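Local coordinates for protein yciO (Escherichia coli, PDB 1K7J) that is of unknown function but belongs to the SUA5 (YrdC-like) family and probably binds double-stranded RNA, at residues A[5-10]-A[170-175]; A[31-36]-A[126-131]; A[66-71]-A[131-136]. All coordinates share one frame; numbering follows the deposited sequence.

Contact 1. Residues A[5-10]-A[170-175]; sequences FYIHPD and LIIHGG
The phenyl ring of Phe5 carries Leu170 on one face: methyl CD1 sits over the centre of the ring, 3.6 Å from its centroid and only 7° off the normal, a well-centred CH-pi contact. The leucine CD2 reaches the same ring near Phe5 CE2, and the two side chains cross at about a right angle. A second flat pair lies on the other side of the sheet, where one face of the His173 imidazole receives the Tyr6 ring, offset toward the imidazole rim. Their planes are 42° apart, and Tyr6 CE1 comes within 3.4 Å of His173 CD2, so the rings meet obliquely. The imidazole has CG anti to the backbone N (chi1 178°), which places CG beside the carbonyl carbon, against Tyr6.

Between these two layers runs a parallel beta ladder, the edge strand 3-6 laid beside strand 170-173 in the mixed sheet of this YrdC-like fold. Phe5 N donates to Ile171 O, and Phe5 O accepts from His173 N at 2.7 Å, so Phe5 bonds to the residues before and after its bridge partner Ile172. Ile7 N then donates to His173 O at 3.1 Å and extends the ladder just past the end of the strand. On the side of the sheet that carries Phe5 and Ile172, CG2 of Ile172 is met by CD1 of Ile7 at 3.6 Å, and helix 14-25 covers this layer through Gln19 on Phe5, Leu16 on Ile7 and Ala20 and Ile23 on Leu170. Helix 157-164 covers the opposite face, with Glu158 against Tyr6 and Pro157 against His173. Farther along, Pro9 CB rests on Gly174 O at 3.6 Å, while the hydroxyl of Tyr38 is hydrogen-bonded to Gly174 N and Gly175 O.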
ATOM      1  N   PHE A   5     -13.836  12.352  -0.226  1.00 11.00           N
ATOM      2  CA  PHE A   5     -13.153  13.483   0.400  1.00 10.40           C
ATOM      3  C   PHE A   5     -12.166  14.168  -0.529  1.00 10.65           C
ATOM      4  O   PHE A   5     -11.361  13.508  -1.178  1.00 10.75           O
ATOM      5  CB  PHE A   5     -12.336  13.043   1.623  1.00 10.62           C
ATOM      6  CG  PHE A   5     -13.150  12.566   2.794  1.00 10.36           C
ATOM      7  CD1 PHE A   5     -14.537  12.652   2.805  1.00 10.47           C
ATOM      8  CD2 PHE A   5     -12.502  12.029   3.903  1.00 10.50           C
ATOM      9  CE1 PHE A   5     -15.266  12.207   3.910  1.00 10.80           C
ATOM     10  CE2 PHE A   5     -13.219  11.582   5.007  1.00 10.93           C
ATOM     11  CZ  PHE A   5     -14.605  11.672   5.009  1.00 10.63           C
ATOM     12  N   TYR A   6     -12.216  15.493  -0.573  1.00 10.60           N
ATOM     13  CA  TYR A   6     -11.270  16.262  -1.368  1.00 11.05           C
ATOM     14  C   TYR A   6     -10.220  16.708  -0.365  1.00 10.52           C
ATOM     15  O   TYR A   6     -10.478  17.585   0.457  1.00 11.23           O
ATOM     16  CB  TYR A   6     -11.939  17.488  -1.979  1.00 12.31           C
ATOM     17  CG  TYR A   6     -12.761  17.192  -3.204  1.00 14.56           C
ATOM     18  CD1 TYR A   6     -12.156  17.041  -4.453  1.00 15.87           C
ATOM     19  CD2 TYR A   6     -14.146  17.075  -3.123  1.00 15.86           C
ATOM     20  CE1 TYR A   6     -12.913  16.784  -5.592  1.00 17.00           C
ATOM     21  CE2 TYR A   6     -14.912  16.817  -4.253  1.00 17.25           C
ATOM     22  CZ  TYR A   6     -14.291  16.675  -5.483  1.00 17.42           C
ATOM     23  OH  TYR A   6     -15.053  16.442  -6.603  1.00 18.93           O
ATOM     24  N   ILE A   7      -9.043  16.093  -0.414  1.00 10.07           N
ATOM     25  CA  ILE A   7      -7.980  16.453   0.514  1.00  9.54           C
ATOM     26  C   ILE A   7      -6.794  17.070  -0.223  1.00  9.94           C
ATOM     27  O   ILE A   7      -6.322  16.527  -1.222  1.00  9.81           O
ATOM     28  CB  ILE A   7      -7.510  15.212   1.318  1.00  9.51           C
ATOM     29  CG1 ILE A   7      -8.697  14.618   2.085  1.00  9.13           C
ATOM     30  CG2 ILE A   7      -6.389  15.598   2.279  1.00  9.07           C
ATOM     31  CD1 ILE A   7      -8.339  13.446   2.991  1.00  8.83           C
ATOM     32  N   HIS A   8      -6.329  18.219   0.262  1.00 10.46           N
ATOM     33  CA  HIS A   8      -5.189  18.901  -0.347  1.00 11.18           C
ATOM     34  C   HIS A   8      -4.007  17.938  -0.290  1.00 10.89           C
ATOM     35  O   HIS A   8      -3.631  17.471   0.779  1.00 11.33           O
ATOM     36  CB  HIS A   8      -4.886  20.185   0.427  1.00 13.27           C
ATOM     37  CG  HIS A   8      -5.984  21.200   0.351  1.00 14.99           C
ATOM     38  ND1 HIS A   8      -6.128  22.215   1.273  1.00 16.66           N
ATOM     39  CD2 HIS A   8      -6.988  21.358  -0.543  1.00 16.43           C
ATOM     40  CE1 HIS A   8      -7.174  22.953   0.951  1.00 16.23           C
ATOM     41  NE2 HIS A   8      -7.714  22.456  -0.147  1.00 16.75           N
ATOM     42  N   PRO A   9      -3.403  17.630  -1.448  1.00 10.69           N
ATOM     43  CA  PRO A   9      -2.268  16.701  -1.495  1.00 11.07           C
ATOM     44  C   PRO A   9      -0.953  17.169  -0.888  1.00 12.09           C
ATOM     45  O   PRO A   9      -0.140  16.345  -0.458  1.00 11.02           O
ATOM     46  CB  PRO A   9      -2.144  16.400  -2.982  1.00 11.18           C
ATOM     47  CG  PRO A   9      -2.509  17.709  -3.599  1.00 11.04           C
ATOM     48  CD  PRO A   9      -3.733  18.121  -2.798  1.00 11.04           C
ATOM     49  N   ASP A  10      -0.740  18.481  -0.862  1.00 13.45           N
ATOM     50  CA  ASP A  10       0.489  19.049  -0.316  1.00 15.76           C
ATOM     51  C   ASP A  10       0.391  19.355   1.173  1.00 15.77           C
ATOM     52  O   ASP A  10       1.373  19.236   1.908  1.00 16.90           O
ATOM     53  CB  ASP A  10       0.860  20.329  -1.076  1.00 18.41           C
ATOM     54  CG  ASP A  10      -0.338  21.237  -1.319  1.00 21.01           C
ATOM     55  OD1 ASP A  10      -1.287  21.221  -0.507  1.00 22.07           O
ATOM     56  OD2 ASP A  10      -0.327  21.981  -2.325  1.00 22.49           O
ATOM     57  N   LEU A 170     -14.819   4.717   1.318  1.00 10.73           N
ATOM     58  CA  LEU A 170     -14.284   6.061   1.199  1.00 10.26           C
ATOM     59  C   LEU A 170     -13.280   6.134   0.070  1.00  9.68           C
ATOM     60  O   LEU A 170     -12.507   5.205  -0.146  1.00  9.04           O
ATOM     61  CB  LEU A 170     -13.585   6.489   2.494  1.00 10.12           C
ATOM     62  CG  LEU A 170     -12.792   7.803   2.403  1.00  9.54           C
ATOM     63  CD1 LEU A 170     -13.749   8.971   2.195  1.00 10.25           C
ATOM     64  CD2 LEU A 170     -11.972   8.003   3.670  1.00  9.92           C
ATOM     65  N   ILE A 171     -13.320   7.239  -0.662  1.00 10.14           N
ATOM     66  CA  ILE A 171     -12.371   7.482  -1.730  1.00  9.64           C
ATOM     67  C   ILE A 171     -11.807   8.857  -1.432  1.00  9.40           C
ATOM     68  O   ILE A 171     -12.555   9.829  -1.307  1.00  8.87           O
ATOM     69  CB  ILE A 171     -13.033   7.505  -3.118  1.00 10.07           C
ATOM     70  CG1 ILE A 171     -13.548   6.106  -3.469  1.00 10.80           C
ATOM     71  CG2 ILE A 171     -12.020   7.982  -4.162  1.00 10.77           C
ATOM     72  CD1 ILE A 171     -14.360   6.048  -4.755  1.00 12.69           C
ATOM     73  N   ILE A 172     -10.491   8.927  -1.270  1.00  8.62           N
ATOM     74  CA  ILE A 172      -9.840  10.197  -1.002  1.00  8.43           C
ATOM     75  C   ILE A 172      -9.273  10.735  -2.300  1.00  9.02           C
ATOM     76  O   ILE A 172      -8.399  10.122  -2.905  1.00  9.49           O
ATOM     77  CB  ILE A 172      -8.680  10.050   0.012  1.00  8.20           C
ATOM     78  CG1 ILE A 172      -9.229   9.653   1.384  1.00  8.13           C
ATOM     79  CG2 ILE A 172      -7.905  11.359   0.113  1.00  9.12           C
ATOM     80  CD1 ILE A 172      -8.148   9.331   2.407  1.00  8.71           C
ATOM     81  N   HIS A 173      -9.803  11.870  -2.736  1.00  9.15           N
ATOM     82  CA  HIS A 173      -9.338  12.531  -3.943  1.00  9.38           C
ATOM     83  C   HIS A 173      -8.066  13.271  -3.544  1.00  9.14           C
ATOM     84  O   HIS A 173      -8.115  14.220  -2.761  1.00  9.34           O
ATOM     85  CB  HIS A 173     -10.407  13.518  -4.423  1.00 10.51           C
ATOM     86  CG  HIS A 173     -10.028  14.299  -5.645  1.00 11.32           C
ATOM     87  ND1 HIS A 173      -8.858  15.021  -5.737  1.00 12.30           N
ATOM     88  CD2 HIS A 173     -10.698  14.516  -6.802  1.00 11.95           C
ATOM     89  CE1 HIS A 173      -8.825  15.653  -6.897  1.00 12.51           C
ATOM     90  NE2 HIS A 173      -9.930  15.365  -7.562  1.00 12.44           N
ATOM     91  N   GLY A 174      -6.928  12.821  -4.065  1.00  9.14           N
ATOM     92  CA  GLY A 174      -5.664  13.459  -3.751  1.00  9.05           C
ATOM     93  C   GLY A 174      -4.975  13.933  -5.013  1.00  9.11           C
ATOM     94  O   GLY A 174      -3.749  13.997  -5.079  1.00  9.60           O
ATOM     95  N   GLY A 175      -5.775  14.260  -6.024  1.00  9.21           N
ATOM     96  CA  GLY A 175      -5.226  14.730  -7.280  1.00  9.45           C
ATOM     97  C   GLY A 175      -5.105  13.654  -8.341  1.00  9.58           C
ATOM     98  O   GLY A 175      -5.482  12.500  -8.131  1.00  9.01           O
TER

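Contact 2. Residues A[31-36]-A[126-131]; sequences VYPTDS and NPIAQA
Asn126 holds its amide carbon between its own backbone N and carbonyl carbon (chi1 62°), which lays the amide against the chain from Pro33 to Asp35. ND2 donates to Pro33 O at 2.9 Å, a moderately bent bond. The donor stands above the carbonyl plane, 61° out of it, so the amide comes down on the carbonyl from one side. Its other end, OD1, lies 3.1 Å from Thr34 CA; backbone N of Asp35 is equally near, but its angle is too poor for a hydrogen bond. With an alanine at this position, Pro33 O is likely to lose its side-chain donor, and a gap would probably open beside Thr34 CA.

Asn126 is also the N-cap residue of helix 127-136, so the same residue starts the helix and ties it to the chain at Pro33. In the first turn, Ile128 crosses Pro33 at about a right angle, its CG2 3.7 Å from proline CG. Ala129 CB packs 3.6 Å from Pro33 O and touches the edge of the Tyr32 ring at CE2; the hydroxyl of that ring is hydrogen-bonded to Ser142. Thr34 OG1 accepts from Ser36 N in an ST turn and is hydrogen-bonded to Gly37 O, and Asp35 is held by the backbone N of Asn96 and of Ser125.

The axes of 31-34 and 127-131 come within 7.1 Å, their N-to-C directions 121° apart. Strand 30-34 runs within the sheet between 170-173, where Ile172 touches Pro33, and 37-43, where Tyr38 also reaches Pro33.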
ATOM      1  N   VAL A  31      -9.945   4.043  -0.549  1.00  9.19           N
ATOM      2  CA  VAL A  31      -9.061   4.227  -1.685  1.00  8.70           C
ATOM      3  C   VAL A  31      -8.326   5.511  -1.331  1.00  8.40           C
ATOM      4  O   VAL A  31      -8.951   6.524  -1.006  1.00  8.34           O
ATOM      5  CB  VAL A  31      -9.835   4.428  -3.005  1.00  8.96           C
ATOM      6  CG1 VAL A  31      -8.874   4.861  -4.112  1.00  9.04           C
ATOM      7  CG2 VAL A  31     -10.529   3.129  -3.398  1.00  9.57           C
ATOM      8  N   TYR A  32      -7.002   5.467  -1.358  1.00  8.10           N
ATOM      9  CA  TYR A  32      -6.222   6.647  -1.024  1.00  8.01           C
ATOM     10  C   TYR A  32      -5.031   6.814  -1.955  1.00  7.63           C
ATOM     11  O   TYR A  32      -4.527   5.848  -2.521  1.00  8.14           O
ATOM     12  CB  TYR A  32      -5.745   6.584   0.431  1.00  8.07           C
ATOM     13  CG  TYR A  32      -4.788   5.458   0.750  1.00  8.76           C
ATOM     14  CD1 TYR A  32      -5.239   4.147   0.905  1.00  9.22           C
ATOM     15  CD2 TYR A  32      -3.431   5.713   0.937  1.00  9.30           C
ATOM     16  CE1 TYR A  32      -4.354   3.113   1.245  1.00  9.66           C
ATOM     17  CE2 TYR A  32      -2.544   4.694   1.276  1.00  9.93           C
ATOM     18  CZ  TYR A  32      -3.010   3.400   1.431  1.00 10.40           C
ATOM     19  OH  TYR A  32      -2.133   2.399   1.801  1.00 10.68           O
ATOM     20  N   PRO A  33      -4.560   8.053  -2.118  1.00  7.65           N
ATOM     21  CA  PRO A  33      -3.424   8.327  -2.997  1.00  7.51           C
ATOM     22  C   PRO A  33      -2.062   8.011  -2.392  1.00  7.51           C
ATOM     23  O   PRO A  33      -1.862   8.161  -1.190  1.00  7.52           O
ATOM     24  CB  PRO A  33      -3.572   9.816  -3.273  1.00  7.75           C
ATOM     25  CG  PRO A  33      -4.059  10.329  -1.940  1.00  7.34           C
ATOM     26  CD  PRO A  33      -5.112   9.305  -1.563  1.00  7.92           C
ATOM     27  N   THR A  34      -1.135   7.558  -3.235  1.00  8.08           N
ATOM     28  CA  THR A  34       0.237   7.302  -2.803  1.00  8.37           C
ATOM     29  C   THR A  34       1.107   7.967  -3.862  1.00  8.15           C
ATOM     30  O   THR A  34       0.594   8.514  -4.840  1.00  8.61           O
ATOM     31  CB  THR A  34       0.605   5.792  -2.752  1.00  8.68           C
ATOM     32  OG1 THR A  34       0.798   5.293  -4.082  1.00  8.76           O
ATOM     33  CG2 THR A  34      -0.485   4.994  -2.053  1.00  9.01           C
ATOM     34  N   ASP A  35       2.418   7.929  -3.670  1.00  8.40           N
ATOM     35  CA  ASP A  35       3.341   8.523  -4.631  1.00  8.64           C
ATOM     36  C   ASP A  35       3.336   7.740  -5.945  1.00  8.66           C
ATOM     37  O   ASP A  35       3.728   8.266  -6.987  1.00  8.80           O
ATOM     38  CB  ASP A  35       4.752   8.526  -4.056  1.00  8.95           C
ATOM     39  CG  ASP A  35       5.168   7.162  -3.562  1.00  9.40           C
ATOM     40  OD1 ASP A  35       4.818   6.820  -2.413  1.00  9.54           O
ATOM     41  OD2 ASP A  35       5.821   6.424  -4.331  1.00 10.48           O
ATOM     42  N   SER A  36       2.899   6.484  -5.891  1.00  9.33           N
ATOM     43  CA  SER A  36       2.851   5.632  -7.076  1.00  9.54           C
ATOM     44  C   SER A  36       1.443   5.107  -7.345  1.00  9.81           C
ATOM     45  O   SER A  36       1.185   3.906  -7.241  1.00  9.56           O
ATOM     46  CB  SER A  36       3.817   4.453  -6.916  1.00 10.21           C
ATOM     47  OG  SER A  36       5.146   4.907  -6.719  1.00 10.47           O
ATOM     48  N   ASN A 126       4.172  10.485  -0.207  1.00  7.78           N
ATOM     49  CA  ASN A 126       3.250  11.616  -0.304  1.00  7.62           C
ATOM     50  C   ASN A 126       2.593  12.005   1.015  1.00  7.79           C
ATOM     51  O   ASN A 126       2.323  11.157   1.870  1.00  8.29           O
ATOM     52  CB  ASN A 126       2.173  11.321  -1.347  1.00  7.80           C
ATOM     53  CG  ASN A 126       1.331  10.128  -0.977  1.00  7.90           C
ATOM     54  OD1 ASN A 126       1.845   9.023  -0.801  1.00  8.26           O
ATOM     55  ND2 ASN A 126       0.024  10.341  -0.854  1.00  7.79           N
ATOM     56  N   PRO A 127       2.310  13.304   1.188  1.00  7.77           N
ATOM     57  CA  PRO A 127       1.685  13.824   2.405  1.00  7.69           C
ATOM     58  C   PRO A 127       0.394  13.159   2.869  1.00  7.31           C
ATOM     59  O   PRO A 127       0.237  12.886   4.060  1.00  7.78           O
ATOM     60  CB  PRO A 127       1.487  15.303   2.082  1.00  7.77           C
ATOM     61  CG  PRO A 127       2.679  15.604   1.224  1.00  8.02           C
ATOM     62  CD  PRO A 127       2.684  14.411   0.287  1.00  7.81           C
ATOM     63  N   ILE A 128      -0.533  12.893   1.954  1.00  7.37           N
ATOM     64  CA  ILE A 128      -1.790  12.280   2.374  1.00  7.15           C
ATOM     65  C   ILE A 128      -1.592  10.889   2.970  1.00  6.95           C
ATOM     66  O   ILE A 128      -2.106  10.598   4.049  1.00  7.23           O
ATOM     67  CB  ILE A 128      -2.810  12.223   1.209  1.00  7.14           C
ATOM     68  CG1 ILE A 128      -3.310  13.640   0.901  1.00  7.38           C
ATOM     69  CG2 ILE A 128      -3.994  11.332   1.578  1.00  7.56           C
ATOM     70  CD1 ILE A 128      -4.242  13.728  -0.305  1.00  6.82           C
ATOM     71  N   ALA A 129      -0.835  10.035   2.286  1.00  7.43           N
ATOM     72  CA  ALA A 129      -0.605   8.685   2.790  1.00  7.42           C
ATOM     73  C   ALA A 129       0.147   8.739   4.117  1.00  7.13           C
ATOM     74  O   ALA A 129      -0.186   8.013   5.054  1.00  7.59           O
ATOM     75  CB  ALA A 129       0.174   7.864   1.767  1.00  7.57           C
ATOM     76  N   GLN A 130       1.154   9.603   4.206  1.00  7.72           N
ATOM     77  CA  GLN A 130       1.907   9.722   5.446  1.00  7.77           C
ATOM     78  C   GLN A 130       1.011  10.200   6.588  1.00  7.87           C
ATOM     79  O   GLN A 130       1.117   9.710   7.712  1.00  8.55           O
ATOM     80  CB  GLN A 130       3.086  10.677   5.266  1.00  8.28           C
ATOM     81  CG  GLN A 130       4.328  10.006   4.688  1.00  8.99           C
ATOM     82  CD  GLN A 130       4.927   8.992   5.645  1.00  9.52           C
ATOM     83  OE1 GLN A 130       5.097   9.274   6.829  1.00 11.03           O
ATOM     84  NE2 GLN A 130       5.261   7.814   5.134  1.00  9.91           N
ATOM     85  N   ALA A 131       0.117  11.140   6.294  1.00  8.02           N
ATOM     86  CA  ALA A 131      -0.789  11.661   7.313  1.00  7.84           C
ATOM     87  C   ALA A 131      -1.739  10.565   7.799  1.00  8.11           C
ATOM     88  O   ALA A 131      -2.010  10.452   8.995  1.00  8.10           O
ATOM     89  CB  ALA A 131      -1.586  12.846   6.756  1.00  7.83           C
TER

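Contact 3. Residues A[66-71]-A[131-136]; sequences TLMCRD and ALLEAL
Strand 66-68 and the loop after it pass helix 127-136 so that their backbones come nearest, CA to CA, at Arg70 and Leu133, 5.8 Å apart. This is a helix packed on one face of the mixed alpha/beta sheet of the YrdC-like fold, where strand 66-68 lies between 140-144 and 118-122. No hydrogen bond joins the two segments directly. Leu133 is the apolar wedge: its CD2 comes to 3.3 Å from Met68 O, and CD1 reaches Cys69 O and the CG of Met68, here selenomethionine, while Pro124 touches the leucine too.

Arg70, bent at chi2 (73°), runs past Leu133 in the opposite direction and lays its guanidinium over Glu134, whose CB lies 3.6 Å above the centre of the group. The glutamate thus gives its aliphatic stem to that face. Arg70 NH2 and Glu134 OE1 form a salt bridge at 3.1 Å, but the oxygen lies well out of the guanidinium plane, so the attraction is between charges with no N-H aimed at it. At the guanidinium edge, in plane, a water accepts from Arg70 NH1 at 3.2 Å and donates weakly to Leu133 O.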
ATOM      1  N   THR A  66       0.180  -6.009   0.692  1.00 10.70           N
ATOM      2  CA  THR A  66       1.133  -4.949   0.966  1.00 10.17           C
ATOM      3  C   THR A  66       0.813  -4.317   2.306  1.00  9.91           C
ATOM      4  O   THR A  66      -0.352  -4.152   2.657  1.00 10.36           O
ATOM      5  CB  THR A  66       1.070  -3.836  -0.105  1.00 10.46           C
ATOM      6  OG1 THR A  66       1.441  -4.375  -1.379  1.00 10.94           O
ATOM      7  CG2 THR A  66       2.022  -2.693   0.247  1.00 10.96           C
ATOM      8  N   LEU A  67       1.849  -4.009   3.073  1.00  9.42           N
ATOM      9  CA  LEU A  67       1.649  -3.313   4.332  1.00  9.13           C
ATOM     10  C   LEU A  67       2.227  -1.931   4.066  1.00  8.98           C
ATOM     11  O   LEU A  67       3.416  -1.795   3.769  1.00  8.68           O
ATOM     12  CB  LEU A  67       2.392  -3.989   5.488  1.00  9.55           C
ATOM     13  CG  LEU A  67       1.808  -5.308   6.010  1.00  9.83           C
ATOM     14  CD1 LEU A  67       2.598  -5.754   7.228  1.00 10.86           C
ATOM     15  CD2 LEU A  67       0.336  -5.126   6.377  1.00 10.42           C
HETATM   16  N   MSE A  68       1.367  -0.920   4.123  1.00  8.82           N
HETATM   17  CA  MSE A  68       1.772   0.464   3.897  1.00  8.49           C
HETATM   18  C   MSE A  68       2.295   0.951   5.250  1.00  8.43           C
HETATM   19  O   MSE A  68       1.527   1.093   6.205  1.00  8.61           O
HETATM   20  CB  MSE A  68       0.555   1.278   3.438  1.00  7.81           C
HETATM   21  CG  MSE A  68       0.863   2.577   2.704  1.00  7.46           C
HETATM   22 SE   MSE A  68       1.683   2.312   0.941  1.00 11.00          SE
HETATM   23  CE  MSE A  68       0.152   1.590  -0.072  1.00 11.32           C
ATOM     24  N   CYS A  69       3.604   1.199   5.322  1.00  8.96           N
ATOM     25  CA  CYS A  69       4.262   1.604   6.564  1.00  9.11           C
ATOM     26  C   CYS A  69       4.720   3.055   6.628  1.00  9.15           C
ATOM     27  O   CYS A  69       5.088   3.654   5.621  1.00  9.08           O
ATOM     28  CB  CYS A  69       5.468   0.700   6.820  1.00 10.22           C
ATOM     29  SG  CYS A  69       5.085  -1.062   6.899  1.00 11.92           S
ATOM     30  N   ARG A  70       4.730   3.594   7.842  1.00  9.32           N
ATOM     31  CA  ARG A  70       5.126   4.975   8.081  1.00  9.51           C
ATOM     32  C   ARG A  70       6.573   5.259   7.685  1.00  9.34           C
ATOM     33  O   ARG A  70       6.864   6.267   7.038  1.00  9.64           O
ATOM     34  CB  ARG A  70       4.937   5.311   9.562  1.00 10.48           C
ATOM     35  CG  ARG A  70       5.238   6.756   9.926  1.00 12.34           C
ATOM     36  CD  ARG A  70       4.150   7.695   9.427  1.00 14.05           C
ATOM     37  NE  ARG A  70       4.450   9.088   9.747  1.00 16.36           N
ATOM     38  CZ  ARG A  70       4.509   9.576  10.982  1.00 16.87           C
ATOM     39  NH1 ARG A  70       4.283   8.787  12.023  1.00 17.73           N
ATOM     40  NH2 ARG A  70       4.812  10.855  11.179  1.00 17.81           N
ATOM     41  N   ASP A  71       7.474   4.365   8.070  1.00  9.45           N
ATOM     42  CA  ASP A  71       8.892   4.542   7.793  1.00  9.77           C
ATOM     43  C   ASP A  71       9.628   3.212   7.893  1.00  9.88           C
ATOM     44  O   ASP A  71       9.012   2.175   8.126  1.00  9.05           O
ATOM     45  CB  ASP A  71       9.489   5.539   8.789  1.00 11.06           C
ATOM     46  CG  ASP A  71       9.056   5.267  10.222  1.00 12.50           C
ATOM     47  OD1 ASP A  71       8.830   4.087  10.570  1.00 12.34           O
ATOM     48  OD2 ASP A  71       8.951   6.234  11.007  1.00 14.11           O
ATOM     49  N   ALA A 131       0.117  11.140   6.294  1.00  8.02           N
ATOM     50  CA  ALA A 131      -0.789  11.661   7.313  1.00  7.84           C
ATOM     51  C   ALA A 131      -1.739  10.565   7.799  1.00  8.11           C
ATOM     52  O   ALA A 131      -2.010  10.452   8.995  1.00  8.10           O
ATOM     53  CB  ALA A 131      -1.586  12.846   6.756  1.00  7.83           C
ATOM     54  N   LEU A 132      -2.244   9.756   6.871  1.00  8.05           N
ATOM     55  CA  LEU A 132      -3.145   8.670   7.239  1.00  7.97           C
ATOM     56  C   LEU A 132      -2.437   7.687   8.171  1.00  7.88           C
ATOM     57  O   LEU A 132      -2.992   7.266   9.191  1.00  8.15           O
ATOM     58  CB  LEU A 132      -3.633   7.932   5.984  1.00  7.56           C
ATOM     59  CG  LEU A 132      -4.608   8.683   5.069  1.00  7.43           C
ATOM     60  CD1 LEU A 132      -4.812   7.902   3.772  1.00  7.40           C
ATOM     61  CD2 LEU A 132      -5.938   8.882   5.787  1.00  8.05           C
ATOM     62  N   LEU A 133      -1.205   7.327   7.827  1.00  8.44           N
ATOM     63  CA  LEU A 133      -0.447   6.386   8.641  1.00  8.96           C
ATOM     64  C   LEU A 133      -0.121   6.963  10.010  1.00  9.37           C
ATOM     65  O   LEU A 133      -0.213   6.266  11.016  1.00  9.71           O
ATOM     66  CB  LEU A 133       0.830   5.970   7.910  1.00  9.11           C
ATOM     67  CG  LEU A 133       0.560   5.190   6.618  1.00  9.19           C
ATOM     68  CD1 LEU A 133       1.869   4.945   5.886  1.00  9.46           C
ATOM     69  CD2 LEU A 133      -0.149   3.871   6.939  1.00 10.25           C
ATOM     70  N   GLU A 134       0.250   8.238  10.055  1.00  9.81           N
ATOM     71  CA  GLU A 134       0.564   8.875  11.329  1.00 11.01           C
ATOM     72  C   GLU A 134      -0.652   8.833  12.251  1.00 10.85           C
ATOM     73  O   GLU A 134      -0.530   8.554  13.444  1.00 10.81           O
ATOM     74  CB  GLU A 134       0.986  10.330  11.115  1.00 13.02           C
ATOM     75  CG  GLU A 134       1.492  11.008  12.380  1.00 16.55           C
ATOM     76  CD  GLU A 134       1.824  12.474  12.162  1.00 19.32           C
ATOM     77  OE1 GLU A 134       2.428  12.799  11.118  1.00 20.49           O
ATOM     78  OE2 GLU A 134       1.489  13.298  13.040  1.00 20.78           O
ATOM     79  N   ALA A 135      -1.827   9.111  11.698  1.00 10.40           N
ATOM     80  CA  ALA A 135      -3.051   9.108  12.491  1.00 10.82           C
ATOM     81  C   ALA A 135      -3.473   7.696  12.887  1.00 11.11           C
ATOM     82  O   ALA A 135      -3.969   7.481  13.996  1.00 11.92           O
ATOM     83  CB  ALA A 135      -4.173   9.796  11.718  1.00 10.90           C
ATOM     84  N   LEU A 136      -3.276   6.733  11.990  1.00 10.86           N
ATOM     85  CA  LEU A 136      -3.654   5.348  12.270  1.00 11.09           C
ATOM     86  C   LEU A 136      -2.779   4.739  13.365  1.00 10.86           C
ATOM     87  O   LEU A 136      -3.271   4.013  14.228  1.00 11.26           O
ATOM     88  CB  LEU A 136      -3.568   4.505  10.994  1.00 11.10           C
ATOM     89  CG  LEU A 136      -3.990   3.034  11.105  1.00 11.91           C
ATOM     90  CD1 LEU A 136      -5.425   2.929  11.595  1.00 12.65           C
ATOM     91  CD2 LEU A 136      -3.842   2.369   9.745  1.00 12.35           C
TER
HETATM   92  O   HOH W   1       2.877   5.955  12.423  1.00 17.46           O

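The three contacts lie along one mixed sheet. The centres of contacts 1 and 2 are about 9 Å apart, as are those of contacts 2 and 3, while contacts 1 and 3 stand about 16 Å apart. Contact 1 joins the edge strand to its neighbour 170-173, which pairs in turn with strand 30-34 of contact 2. Contacts 2 and 3 share helix 127-136, contact 2 using its start and contact 3 the rest, their segments overlapping at Ala131; Gln130 NE2 also reaches Arg70 O. Along the chain, the segments of contacts 2 and 3 alternate, and both contacts are nested within the loop that contact 1 closes, so distant parts of the sequence are gathered on one sheet, contacts 2 and 3 through the same helix.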